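Local structure of nuclear import adaptor, Nro1 (Schizosaccharomyces pombe, 3MSV) at residues W70-M75 against F93-E98; S88-F93 against Q135-E140. The protein acts as a nuclear import adaptor that directly inhibits Ofd1, probably thereby stabilising the hypoxic transcription factor Sre1N, and is required for correct translation termination. One frame throughout, in Å; residues are numbered along the deposited sequence.

In the fold
From the N terminus, the chain runs through helix 64-81, turns back into helix 85-104, then passes along helix 114-129 and the short helix 131-134 into a loop that leads to helix 144-158. Contact 1 closes the hairpin of helices 64-81 and 85-104, with 17 residues, mostly helical, between its segments. Contact 2 closes a longer excursion of 41 residues, bringing the loop after helix 131-134 back to helix 85-104. The two closures cross, since their segments alternate along the chain, and they share Phe93. Helix 85-104 is thus held by helix 64-81 through contact 1 and by the loop through contact 2, with contact centres about 12 Å apart.

Contact 1 (W70-M75 against F93-E98); sequences WGLYEM and FGTIHE
Thr95 abuts helix 64-81 where Leu72 and Tyr73 follow one another, and this is the tight part of the contact. Its OG1 lies 3.4 Å from Leu72 CB and 3.5 Å from the amide N of Tyr73, but the angle at that amide is too poor for a hydrogen bond. The hydroxyl is instead bonded within its own helix to the carbonyl O of Leu91. A chi1 of -52° sets OG1 beside the backbone N of Thr95, from where it can reach back to that carbonyl while still touching Leu72. The backbones come close here: the CA atoms of Leu72 and Thr95 are 5.7 Å apart, and the segment axes approach to 8.8 Å, which is consistent with the short side chain of Thr95.

Around the end of Leu72 the fit is looser. Leu72 CD1 stands 4.1 Å from the carbonyl O of Gly94, just before Thr95, and equally far from Glu98 CB, a turn after it, the side chains of Leu72 and Glu98 crossing at roughly a right angle. Glu98 contributes its aliphatic root, while its OE2 forms a salt bridge with Arg101. Leu72, Gly94 and Glu98 are all partly exposed, whereas Thr95 and Tyr73 are buried.

At 166° between their directions, the segments form a nearly antiparallel helical hairpin. Helix 114-129 packs against both helices, receiving Trp70 on Ala119, Tyr73 on Ser122 and Thr95 on Ala123; helix 166-189 also touches Trp70 and Tyr73.

Contact 2 (S88-F93 against Q135-E140); sequences SVSLVF and QKRLKE
Arg137, whose side chain reaches from the loop to helix 85-104, has the largest buried area of this contact, followed by Phe93 and then Leu138. The arginine is extended from CG to NE, which carries its guanidinium to the helix surface although the nearest CA pair, Val89 and Arg137, is 9.4 Å apart. Val89 CG1 sits over the centre of one guanidinium face, 3.5 Å from Arg137 CZ. At the rim of the same group, Arg137 NH1 donates a nearly straight hydrogen bond of 3.1 Å to Ser90 OG, with an N-H...O angle of 165° and the oxygen only 7° out of the guanidinium plane. A second bond runs from Arg137 NH2 to the carbonyl O of Asp86, which also pairs with Ser90 OG. Two nitrogens are therefore gripped by neighbouring groups of one helix, which should restrict rotation of the planar group.

The Phe93 ring makes the apolar half. Its CZ approaches Leu138 CD2 to 3.6 Å, with Leu138 CG 3.8 Å and Leu138 CD1 3.9 Å from the same Phe93 CZ, so the branch point and both methyls of the leucine gather at that atom, CD2 approaching the ring obliquely. Arg137 CB is a looser neighbour, 4.2 Å from Phe93 CE1. The CB of Phe93 points toward the loop, and chi1 at -81° sets CG beside the backbone N.

The contact is a surface one, fastening the 135-140 loop to helix 85-104. The short helix 131-134 adjoins it, Ile133 and Ala134 touching Val89 and Ala134 also touching Phe93, while Val127 of helix 114-129 packs on Phe93.

Contact 1 (W70-M75 against F93-E98)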
loop_
_atom_site.group_PDB
_atom_site.type_symbol
_atom_site.label_atom_id
_atom_site.label_comp_id
_atom_site.label_asym_id
_atom_site.label_seq_id
_atom_site.Cartn_x
_atom_site.Cartn_y
_atom_site.Cartn_z
ATOM N N TRP A 70 11.008 -3.681 19.850
ATOM C CA TRP A 70 11.053 -3.765 18.397
ATOM C C TRP A 70 11.572 -5.105 17.905
ATOM O O TRP A 70 11.021 -5.677 16.981
ATOM C CB TRP A 70 11.854 -2.596 17.795
ATOM C CG TRP A 70 10.958 -1.440 17.576
ATOM C CD1 TRP A 70 10.844 -0.302 18.358
ATOM C CD2 TRP A 70 9.984 -1.307 16.533
ATOM N NE1 TRP A 70 9.863 0.522 17.843
ATOM C CE2 TRP A 70 9.319 -0.073 16.730
ATOM C CE3 TRP A 70 9.609 -2.110 15.450
ATOM C CZ2 TRP A 70 8.308 0.368 15.881
ATOM C CZ3 TRP A 70 8.602 -1.669 14.608
ATOM C CH2 TRP A 70 7.965 -0.444 14.828
ATOM N N GLY A 71 12.620 -5.632 18.527
ATOM C CA GLY A 71 13.123 -6.936 18.107
ATOM C C GLY A 71 12.048 -8.027 18.200
ATOM O O GLY A 71 11.913 -8.869 17.290
ATOM N N LEU A 72 11.297 -8.035 19.294
ATOM C CA LEU A 72 10.215 -8.996 19.449
ATOM C C LEU A 72 9.184 -8.814 18.327
ATOM O O LEU A 72 8.709 -9.788 17.750
ATOM C CB LEU A 72 9.535 -8.846 20.822
ATOM C CG LEU A 72 10.350 -9.222 22.067
ATOM C CD1 LEU A 72 9.554 -8.875 23.330
ATOM C CD2 LEU A 72 10.712 -10.718 22.070
ATOM N N TYR A 73 8.824 -7.568 18.022
ATOM C CA TYR A 73 7.841 -7.341 16.967
ATOM C C TYR A 73 8.414 -7.805 15.632
ATOM O O TYR A 73 7.725 -8.503 14.866
ATOM C CB TYR A 73 7.406 -5.875 16.890
ATOM C CG TYR A 73 6.523 -5.588 15.689
ATOM C CD1 TYR A 73 5.166 -5.871 15.717
ATOM C CD2 TYR A 73 7.050 -5.055 14.522
ATOM C CE1 TYR A 73 4.364 -5.627 14.627
ATOM C CE2 TYR A 73 6.245 -4.798 13.421
ATOM C CZ TYR A 73 4.913 -5.091 13.484
ATOM O OH TYR A 73 4.116 -4.860 12.410
ATOM N N GLU A 74 9.667 -7.421 15.361
ATOM C CA GLU A 74 10.318 -7.790 14.105
ATOM C C GLU A 74 10.383 -9.304 13.975
ATOM O O GLU A 74 10.234 -9.859 12.873
ATOM C CB GLU A 74 11.752 -7.249 14.025
ATOM C CG GLU A 74 11.875 -5.763 13.766
ATOM C CD GLU A 74 13.138 -5.156 14.406
ATOM O OE1 GLU A 74 14.083 -5.907 14.742
ATOM O OE2 GLU A 74 13.180 -3.926 14.582
ATOM N N MET A 75 10.628 -9.978 15.088
ATOM C CA MET A 75 10.720 -11.430 15.031
ATOM C C MET A 75 9.354 -12.007 14.780
ATOM O O MET A 75 9.239 -12.987 14.067
ATOM C CB MET A 75 11.314 -12.007 16.303
ATOM C CG MET A 75 12.765 -11.623 16.456
ATOM S SD MET A 75 13.586 -12.574 17.740
ATOM C CE MET A 75 13.637 -11.390 19.092
ATOM N N PHE A 93 1.913 -11.141 21.348
ATOM C CA PHE A 93 1.472 -10.996 22.724
ATOM C C PHE A 93 2.691 -10.784 23.625
ATOM O O PHE A 93 2.636 -10.002 24.566
ATOM C CB PHE A 93 0.601 -12.182 23.174
ATOM C CG PHE A 93 -0.858 -12.067 22.729
ATOM C CD1 PHE A 93 -1.436 -13.034 21.934
ATOM C CD2 PHE A 93 -1.628 -10.967 23.092
ATOM C CE1 PHE A 93 -2.786 -12.918 21.502
ATOM C CE2 PHE A 93 -2.969 -10.845 22.690
ATOM C CZ PHE A 93 -3.544 -11.823 21.891
ATOM N N GLY A 94 3.803 -11.459 23.324
ATOM C CA GLY A 94 5.052 -11.201 24.062
ATOM C C GLY A 94 5.470 -9.734 23.991
ATOM O O GLY A 94 5.852 -9.143 24.992
ATOM N N THR A 95 5.409 -9.146 22.795
ATOM C CA THR A 95 5.678 -7.716 22.629
ATOM C C THR A 95 4.754 -6.853 23.512
ATOM O O THR A 95 5.194 -5.941 24.213
ATOM C CB THR A 95 5.508 -7.303 21.162
ATOM O OG1 THR A 95 6.281 -8.180 20.334
ATOM C CG2 THR A 95 5.967 -5.849 20.950
ATOM N N ILE A 96 3.470 -7.153 23.490
ATOM C CA ILE A 96 2.507 -6.377 24.266
ATOM C C ILE A 96 2.739 -6.489 25.766
ATOM O O ILE A 96 2.671 -5.496 26.476
ATOM C CB ILE A 96 1.061 -6.838 23.959
ATOM C CG1 ILE A 96 0.637 -6.377 22.558
ATOM C CG2 ILE A 96 0.100 -6.342 25.046
ATOM C CD1 ILE A 96 -0.558 -7.167 22.025
ATOM N N HIS A 97 2.973 -7.703 26.257
ATOM C CA HIS A 97 3.254 -7.905 27.686
ATOM C C HIS A 97 4.548 -7.208 28.083
ATOM O O HIS A 97 4.672 -6.693 29.185
ATOM C CB HIS A 97 3.376 -9.394 28.032
ATOM C CG HIS A 97 2.128 -10.171 27.776
ATOM N ND1 HIS A 97 2.136 -11.490 27.378
ATOM C CD2 HIS A 97 0.827 -9.801 27.828
ATOM C CE1 HIS A 97 0.894 -11.908 27.223
ATOM N NE2 HIS A 97 0.081 -10.900 27.481
ATOM N N GLU A 98 5.522 -7.216 27.193
ATOM C CA GLU A 98 6.769 -6.533 27.498
ATOM C C GLU A 98 6.533 -5.025 27.487
ATOM O O GLU A 98 7.076 -4.300 28.331
ATOM C CB GLU A 98 7.868 -6.933 26.520
ATOM C CG GLU A 98 9.241 -6.304 26.810
ATOM C CD GLU A 98 9.817 -6.740 28.149
ATOM O OE1 GLU A 98 9.347 -7.737 28.739
ATOM O OE2 GLU A 98 10.752 -6.076 28.620
#

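Contact 2 (S88-F93 against Q135-E140)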
loop_
_atom_site.group_PDB
_atom_site.type_symbol
_atom_site.label_atom_id
_atom_site.label_comp_id
_atom_site.label_asym_id
_atom_site.label_seq_id
_atom_site.Cartn_x
_atom_site.Cartn_y
_atom_site.Cartn_z
ATOM N N SER A 88 3.930 -16.406 15.484
ATOM C CA SER A 88 3.882 -14.982 15.258
ATOM C C SER A 88 2.985 -14.354 16.305
ATOM O O SER A 88 3.323 -13.331 16.888
ATOM C CB SER A 88 3.402 -14.629 13.846
ATOM O OG SER A 88 3.482 -13.233 13.659
ATOM N N VAL A 89 1.864 -15.003 16.583
ATOM C CA VAL A 89 0.953 -14.535 17.619
ATOM C C VAL A 89 1.643 -14.504 18.997
ATOM O O VAL A 89 1.553 -13.509 19.716
ATOM C CB VAL A 89 -0.345 -15.382 17.624
ATOM C CG1 VAL A 89 -1.208 -15.068 18.836
ATOM C CG2 VAL A 89 -1.129 -15.134 16.338
ATOM N N SER A 90 2.361 -15.576 19.354
ATOM C CA SER A 90 3.156 -15.594 20.620
ATOM C C SER A 90 4.107 -14.411 20.727
ATOM O O SER A 90 4.174 -13.748 21.745
ATOM C CB SER A 90 3.956 -16.888 20.742
ATOM O OG SER A 90 3.091 -18.001 20.650
ATOM N N LEU A 91 4.845 -14.135 19.665
ATOM C CA LEU A 91 5.770 -13.014 19.690
ATOM C C LEU A 91 5.033 -11.700 19.846
ATOM O O LEU A 91 5.506 -10.797 20.541
ATOM C CB LEU A 91 6.644 -13.030 18.446
ATOM C CG LEU A 91 7.583 -14.233 18.504
ATOM C CD1 LEU A 91 8.359 -14.410 17.208
ATOM C CD2 LEU A 91 8.535 -14.038 19.657
ATOM N N VAL A 92 3.860 -11.590 19.220
ATOM C CA VAL A 92 3.031 -10.372 19.334
ATOM C C VAL A 92 2.525 -10.131 20.750
ATOM O O VAL A 92 2.673 -9.028 21.292
ATOM C CB VAL A 92 1.813 -10.405 18.380
ATOM C CG1 VAL A 92 0.876 -9.222 18.655
ATOM C CG2 VAL A 92 2.283 -10.424 16.931
ATOM N N PHE A 93 1.913 -11.141 21.348
ATOM C CA PHE A 93 1.472 -10.996 22.724
ATOM C C PHE A 93 2.691 -10.784 23.625
ATOM O O PHE A 93 2.636 -10.002 24.566
ATOM C CB PHE A 93 0.601 -12.182 23.174
ATOM C CG PHE A 93 -0.858 -12.067 22.729
ATOM C CD1 PHE A 93 -1.436 -13.034 21.934
ATOM C CD2 PHE A 93 -1.628 -10.967 23.092
ATOM C CE1 PHE A 93 -2.786 -12.918 21.502
ATOM C CE2 PHE A 93 -2.969 -10.845 22.690
ATOM C CZ PHE A 93 -3.544 -11.823 21.891
ATOM N N GLN A 135 -7.489 -14.371 18.597
ATOM C CA GLN A 135 -8.705 -14.366 19.423
ATOM C C GLN A 135 -8.816 -15.599 20.336
ATOM O O GLN A 135 -9.390 -15.530 21.437
ATOM C CB GLN A 135 -9.952 -14.293 18.551
ATOM C CG GLN A 135 -10.198 -15.561 17.725
ATOM C CD GLN A 135 -11.399 -15.415 16.786
ATOM O OE1 GLN A 135 -12.415 -14.822 17.150
ATOM N NE2 GLN A 135 -11.274 -15.944 15.573
ATOM N N LYS A 136 -8.285 -16.726 19.875
ATOM C CA LYS A 136 -8.277 -17.944 20.695
ATOM C C LYS A 136 -7.699 -17.734 22.085
ATOM O O LYS A 136 -8.057 -18.440 23.008
ATOM C CB LYS A 136 -7.506 -19.073 20.009
ATOM C CG LYS A 136 -8.389 -20.020 19.237
ATOM C CD LYS A 136 -8.087 -20.008 17.775
ATOM C CE LYS A 136 -7.058 -21.078 17.463
ATOM N NZ LYS A 136 -6.016 -21.083 18.528
ATOM N N ARG A 137 -6.797 -16.773 22.238
ATOM C CA ARG A 137 -6.112 -16.588 23.524
ATOM C C ARG A 137 -6.732 -15.485 24.368
ATOM O O ARG A 137 -6.122 -15.042 25.333
ATOM C CB ARG A 137 -4.616 -16.292 23.305
ATOM C CG ARG A 137 -4.025 -17.086 22.165
ATOM C CD ARG A 137 -2.508 -17.193 22.240
ATOM N NE ARG A 137 -1.988 -17.885 21.072
ATOM C CZ ARG A 137 -0.707 -17.932 20.742
ATOM N NH1 ARG A 137 0.208 -17.344 21.507
ATOM N NH2 ARG A 137 -0.333 -18.584 19.655
ATOM N N LEU A 138 -7.940 -15.056 24.012
ATOM C CA LEU A 138 -8.555 -13.884 24.637
ATOM C C LEU A 138 -10.000 -14.158 25.081
ATOM O O LEU A 138 -10.634 -15.075 24.589
ATOM C CB LEU A 138 -8.521 -12.695 23.655
ATOM C CG LEU A 138 -7.162 -12.196 23.127
ATOM C CD1 LEU A 138 -7.389 -11.277 21.930
ATOM C CD2 LEU A 138 -6.342 -11.475 24.208
ATOM N N LYS A 139 -10.504 -13.359 26.020
ATOM C CA LYS A 139 -11.897 -13.426 26.441
ATOM C C LYS A 139 -12.782 -13.176 25.236
ATOM O O LYS A 139 -12.346 -12.600 24.252
ATOM C CB LYS A 139 -12.186 -12.382 27.521
ATOM C CG LYS A 139 -11.879 -12.839 28.947
ATOM C CD LYS A 139 -12.341 -11.800 29.997
ATOM C CE LYS A 139 -11.174 -11.061 30.685
ATOM N NZ LYS A 139 -10.253 -10.289 29.774
ATOM N N GLU A 140 -14.033 -13.603 25.307
ATOM C CA GLU A 140 -14.906 -13.535 24.140
ATOM C C GLU A 140 -15.209 -12.092 23.745
ATOM O O GLU A 140 -15.320 -11.792 22.567
ATOM C CB GLU A 140 -16.189 -14.344 24.369
ATOM C CG GLU A 140 -15.993 -15.882 24.301
ATOM C CD GLU A 140 -14.775 -16.405 25.101
ATOM O OE1 GLU A 140 -14.451 -15.859 26.186
ATOM O OE2 GLU A 140 -14.140 -17.382 24.645
#